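Local coordinates for protein AvrRxo1-ORF2 (Xanthomonas oryzae pv. oryzicola, PDB 4Z8T) that binds the type III effector AvrRxo1-ORF1, which has a polynucleotide kinase domain, and probably serves as its chaperone, at residues H24-A35 / Y70-Y78. Residues are numbered along the deposited sequence; the frame is centred on the assembly and turned at random.
Sequences HASDLELALVHA and YERMYYVEY
Arg72 reaches across to His24 and lays its guanidinium flat over the imidazole face, the centres 3.3 Å apart and the planes 19° from parallel. The bend at chi3 (-68°) turns the end of an otherwise extended chain onto the ring. The same guanidinium grips the carbonyl at the root of that histidine: Arg72 NH2 donates to His24 O at 2.8 Å, tilted out of the carbonyl plane, and NH1 adds a weak hydrogen bond to the same oxygen. Leu28 CD2 covers the other guanidinium face. Segments 24-35 and 70-77, from the long helix 6-38 and the shorter 63-77 of this all-helical protein, cross at 64°, meshing knobs-into-holes: Leu28 fits among Glu71, Arg72, Tyr75 and Val76, and Tyr75 among Leu28, Ala31, Leu32 and Ala35. With just a methyl group at Ala31 the backbones come close, Ala31 CB lying 3.4 Å from Tyr75 O. Leu32 sends CD2 straight over the centre of the Tyr75 ring, a CH-pi contact 3.4 Å from the centroid, while Tyr74 lies against the opposite face. Ala35 CB approaches Tyr75 CE1 obliquely at 3.6 Å, and the tyrosine hydroxyl hydrogen-bonds to Phe43 N. Val76 CG1 packs on Asp27 CB, and Asp27 OD1 salt-bridges Arg19 of a second copy of this protein.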
loop_
_atom_site.group_PDB
_atom_site.type_symbol
_atom_site.label_atom_id
_atom_site.label_comp_id
_atom_site.label_asym_id
_atom_site.label_seq_id
_atom_site.Cartn_x
_atom_site.Cartn_y
_atom_site.Cartn_z
ATOM N N HIS B 24 -7.246 0.024 -11.250
ATOM C CA HIS B 24 -7.212 1.137 -12.188
ATOM C C HIS B 24 -8.606 1.754 -12.316
ATOM O O HIS B 24 -8.779 2.976 -12.233
ATOM C CB HIS B 24 -6.743 0.601 -13.538
ATOM C CG HIS B 24 -6.305 1.647 -14.509
ATOM N ND1 HIS B 24 -5.278 2.529 -14.248
ATOM C CD2 HIS B 24 -6.728 1.926 -15.767
ATOM C CE1 HIS B 24 -5.100 3.317 -15.293
ATOM N NE2 HIS B 24 -5.971 2.973 -16.227
ATOM N N ALA B 25 -9.603 0.906 -12.532
ATOM C CA ALA B 25 -10.975 1.380 -12.664
ATOM C C ALA B 25 -11.482 1.959 -11.347
ATOM O O ALA B 25 -12.137 3.004 -11.330
ATOM C CB ALA B 25 -11.876 0.260 -13.127
ATOM N N SER B 26 -11.172 1.279 -10.250
ATOM C CA SER B 26 -11.606 1.731 -8.934
ATOM C C SER B 26 -11.054 3.101 -8.536
ATOM O O SER B 26 -11.797 3.943 -8.005
ATOM C CB SER B 26 -11.242 0.697 -7.871
ATOM O OG SER B 26 -11.590 1.201 -6.603
ATOM N N ASP B 27 -9.762 3.326 -8.778
ATOM C CA ASP B 27 -9.159 4.619 -8.486
ATOM C C ASP B 27 -9.955 5.749 -9.132
ATOM O O ASP B 27 -10.167 6.796 -8.511
ATOM C CB ASP B 27 -7.710 4.692 -8.991
ATOM C CG ASP B 27 -6.735 3.880 -8.149
ATOM O OD1 ASP B 27 -7.056 3.536 -6.991
ATOM O OD2 ASP B 27 -5.624 3.599 -8.657
ATOM N N LEU B 28 -10.393 5.532 -10.370
ATOM C CA LEU B 28 -11.117 6.570 -11.110
ATOM C C LEU B 28 -12.538 6.701 -10.590
ATOM O O LEU B 28 -13.013 7.813 -10.367
ATOM C CB LEU B 28 -11.106 6.292 -12.617
ATOM C CG LEU B 28 -11.888 7.287 -13.488
ATOM C CD1 LEU B 28 -11.390 8.701 -13.275
ATOM C CD2 LEU B 28 -11.792 6.908 -14.965
ATOM N N GLU B 29 -13.200 5.573 -10.356
ATOM C CA GLU B 29 -14.563 5.592 -9.813
ATOM C C GLU B 29 -14.622 6.330 -8.479
ATOM O O GLU B 29 -15.471 7.207 -8.283
ATOM C CB GLU B 29 -15.093 4.175 -9.632
ATOM C CG GLU B 29 -15.309 3.413 -10.919
ATOM C CD GLU B 29 -15.491 1.938 -10.664
ATOM O OE1 GLU B 29 -15.262 1.498 -9.508
ATOM O OE2 GLU B 29 -15.847 1.213 -11.614
ATOM N N LEU B 30 -13.722 5.986 -7.560
ATOM C CA LEU B 30 -13.711 6.657 -6.260
ATOM C C LEU B 30 -13.376 8.136 -6.370
ATOM O O LEU B 30 -13.952 8.963 -5.668
ATOM C CB LEU B 30 -12.737 5.961 -5.301
ATOM C CG LEU B 30 -13.128 4.536 -4.933
ATOM C CD1 LEU B 30 -11.984 3.907 -4.158
ATOM C CD2 LEU B 30 -14.399 4.558 -4.103
ATOM N N ALA B 31 -12.440 8.467 -7.256
ATOM C CA ALA B 31 -12.027 9.844 -7.435
ATOM C C ALA B 31 -13.185 10.694 -7.952
ATOM O O ALA B 31 -13.319 11.849 -7.559
ATOM C CB ALA B 31 -10.846 9.923 -8.376
ATOM N N LEU B 32 -14.009 10.114 -8.826
ATOM C CA LEU B 32 -15.160 10.829 -9.387
ATOM C C LEU B 32 -16.228 11.116 -8.340
ATOM O O LEU B 32 -16.853 12.173 -8.369
ATOM C CB LEU B 32 -15.781 10.046 -10.536
ATOM C CG LEU B 32 -14.985 10.023 -11.843
ATOM C CD1 LEU B 32 -15.605 9.044 -12.816
ATOM C CD2 LEU B 32 -14.937 11.406 -12.443
ATOM N N VAL B 33 -16.451 10.178 -7.421
ATOM C CA VAL B 33 -17.398 10.430 -6.340
ATOM C C VAL B 33 -16.904 11.582 -5.472
ATOM O O VAL B 33 -17.651 12.511 -5.165
ATOM C CB VAL B 33 -17.643 9.163 -5.491
ATOM C CG1 VAL B 33 -18.562 9.473 -4.318
ATOM C CG2 VAL B 33 -18.235 8.074 -6.352
ATOM N N HIS B 34 -15.632 11.530 -5.089
ATOM C CA HIS B 34 -15.041 12.578 -4.279
ATOM C C HIS B 34 -15.066 13.924 -5.003
ATOM O O HIS B 34 -15.305 14.966 -4.389
ATOM C CB HIS B 34 -13.606 12.204 -3.915
ATOM C CG HIS B 34 -12.948 13.175 -2.988
ATOM N ND1 HIS B 34 -12.074 14.149 -3.429
ATOM C CD2 HIS B 34 -13.034 13.325 -1.647
ATOM C CE1 HIS B 34 -11.655 14.857 -2.397
ATOM N NE2 HIS B 34 -12.221 14.381 -1.305
ATOM N N ALA B 35 -14.811 13.894 -6.308
ATOM C CA ALA B 35 -14.819 15.110 -7.115
ATOM C C ALA B 35 -16.206 15.757 -7.127
ATOM O O ALA B 35 -16.327 16.969 -6.953
ATOM C CB ALA B 35 -14.345 14.820 -8.528
ATOM N N TYR B 70 -5.690 12.200 -19.816
ATOM C CA TYR B 70 -5.833 13.446 -19.078
ATOM C C TYR B 70 -7.005 13.469 -18.115
ATOM O O TYR B 70 -6.919 14.091 -17.063
ATOM C CB TYR B 70 -5.836 14.666 -20.009
ATOM C CG TYR B 70 -4.474 14.882 -20.603
ATOM C CD1 TYR B 70 -3.437 15.393 -19.833
ATOM C CD2 TYR B 70 -4.211 14.531 -21.913
ATOM C CE1 TYR B 70 -2.177 15.565 -20.362
ATOM C CE2 TYR B 70 -2.960 14.703 -22.451
ATOM C CZ TYR B 70 -1.950 15.219 -21.671
ATOM O OH TYR B 70 -0.706 15.384 -22.213
ATOM N N GLU B 71 -8.091 12.794 -18.467
ATOM C CA GLU B 71 -9.223 12.714 -17.550
ATOM C C GLU B 71 -8.775 11.981 -16.293
ATOM O O GLU B 71 -9.003 12.444 -15.173
ATOM C CB GLU B 71 -10.420 11.999 -18.191
ATOM C CG GLU B 71 -11.264 11.211 -17.187
ATOM C CD GLU B 71 -12.749 11.272 -17.469
ATOM O OE1 GLU B 71 -13.166 12.109 -18.304
ATOM O OE2 GLU B 71 -13.500 10.490 -16.842
ATOM N N ARG B 72 -8.117 10.844 -16.486
ATOM C CA ARG B 72 -7.646 10.049 -15.358
ATOM C C ARG B 72 -6.614 10.808 -14.527
ATOM O O ARG B 72 -6.678 10.808 -13.301
ATOM C CB ARG B 72 -7.082 8.714 -15.845
ATOM C CG ARG B 72 -6.414 7.906 -14.764
ATOM C CD ARG B 72 -5.995 6.540 -15.273
ATOM N NE ARG B 72 -7.159 5.720 -15.571
ATOM C CZ ARG B 72 -7.877 5.093 -14.641
ATOM N NH1 ARG B 72 -8.924 4.370 -15.002
ATOM N NH2 ARG B 72 -7.546 5.189 -13.350
HETATM N N MSE B 73 -5.668 11.468 -15.185
HETATM C CA MSE B 73 -4.689 12.266 -14.449
HETATM C C MSE B 73 -5.375 13.346 -13.614
HETATM O O MSE B 73 -5.077 13.534 -12.441
HETATM C CB MSE B 73 -3.667 12.893 -15.405
HETATM C CG MSE B 73 -2.644 13.740 -14.702
HETATM SE SE MSE B 73 -1.468 14.579 -16.015
HETATM C CE MSE B 73 -0.817 12.969 -16.826
ATOM N N TYR B 74 -6.331 14.035 -14.226
ATOM C CA TYR B 74 -7.044 15.115 -13.568
ATOM C C TYR B 74 -7.721 14.637 -12.282
ATOM O O TYR B 74 -7.580 15.253 -11.224
ATOM C CB TYR B 74 -8.082 15.661 -14.551
ATOM C CG TYR B 74 -8.971 16.778 -14.040
ATOM C CD1 TYR B 74 -8.446 18.013 -13.699
ATOM C CD2 TYR B 74 -10.342 16.595 -13.933
ATOM C CE1 TYR B 74 -9.263 19.039 -13.255
ATOM C CE2 TYR B 74 -11.165 17.613 -13.493
ATOM C CZ TYR B 74 -10.621 18.827 -13.155
ATOM O OH TYR B 74 -11.435 19.842 -12.713
ATOM N N TYR B 75 -8.432 13.522 -12.378
ATOM C CA TYR B 75 -9.227 13.041 -11.254
ATOM C C TYR B 75 -8.434 12.223 -10.246
ATOM O O TYR B 75 -8.639 12.371 -9.048
ATOM C CB TYR B 75 -10.410 12.214 -11.740
ATOM C CG TYR B 75 -11.535 13.065 -12.289
ATOM C CD1 TYR B 75 -12.155 14.016 -11.491
ATOM C CD2 TYR B 75 -11.972 12.911 -13.595
ATOM C CE1 TYR B 75 -13.190 14.799 -11.986
ATOM C CE2 TYR B 75 -13.010 13.690 -14.103
ATOM C CZ TYR B 75 -13.607 14.630 -13.286
ATOM O OH TYR B 75 -14.631 15.416 -13.765
ATOM N N VAL B 76 -7.553 11.354 -10.735
ATOM C CA VAL B 76 -6.870 10.406 -9.851
ATOM C C VAL B 76 -5.579 10.969 -9.279
ATOM O O VAL B 76 -5.303 10.821 -8.088
ATOM C CB VAL B 76 -6.588 9.085 -10.565
ATOM C CG1 VAL B 76 -5.867 8.120 -9.640
ATOM C CG2 VAL B 76 -7.884 8.468 -11.032
ATOM N N GLU B 77 -4.791 11.633 -10.116
ATOM C CA GLU B 77 -3.488 12.113 -9.661
ATOM C C GLU B 77 -3.513 13.483 -9.011
ATOM O O GLU B 77 -2.640 13.801 -8.210
ATOM C CB GLU B 77 -2.499 12.131 -10.818
ATOM C CG GLU B 77 -2.111 10.781 -11.333
ATOM C CD GLU B 77 -1.051 10.904 -12.405
ATOM O OE1 GLU B 77 -1.280 10.420 -13.536
ATOM O OE2 GLU B 77 0.011 11.506 -12.114
ATOM N N TYR B 78 -4.500 14.305 -9.356
ATOM C CA TYR B 78 -4.559 15.658 -8.801
ATOM C C TYR B 78 -5.924 15.946 -8.191
ATOM O O TYR B 78 -6.655 16.825 -8.672
ATOM C CB TYR B 78 -4.174 16.698 -9.867
ATOM C CG TYR B 78 -2.757 16.491 -10.364
ATOM C CD1 TYR B 78 -1.681 17.097 -9.729
ATOM C CD2 TYR B 78 -2.495 15.654 -11.440
ATOM C CE1 TYR B 78 -0.387 16.891 -10.161
ATOM C CE2 TYR B 78 -1.201 15.437 -11.883
ATOM C CZ TYR B 78 -0.152 16.063 -11.235
ATOM O OH TYR B 78 1.133 15.849 -11.663
#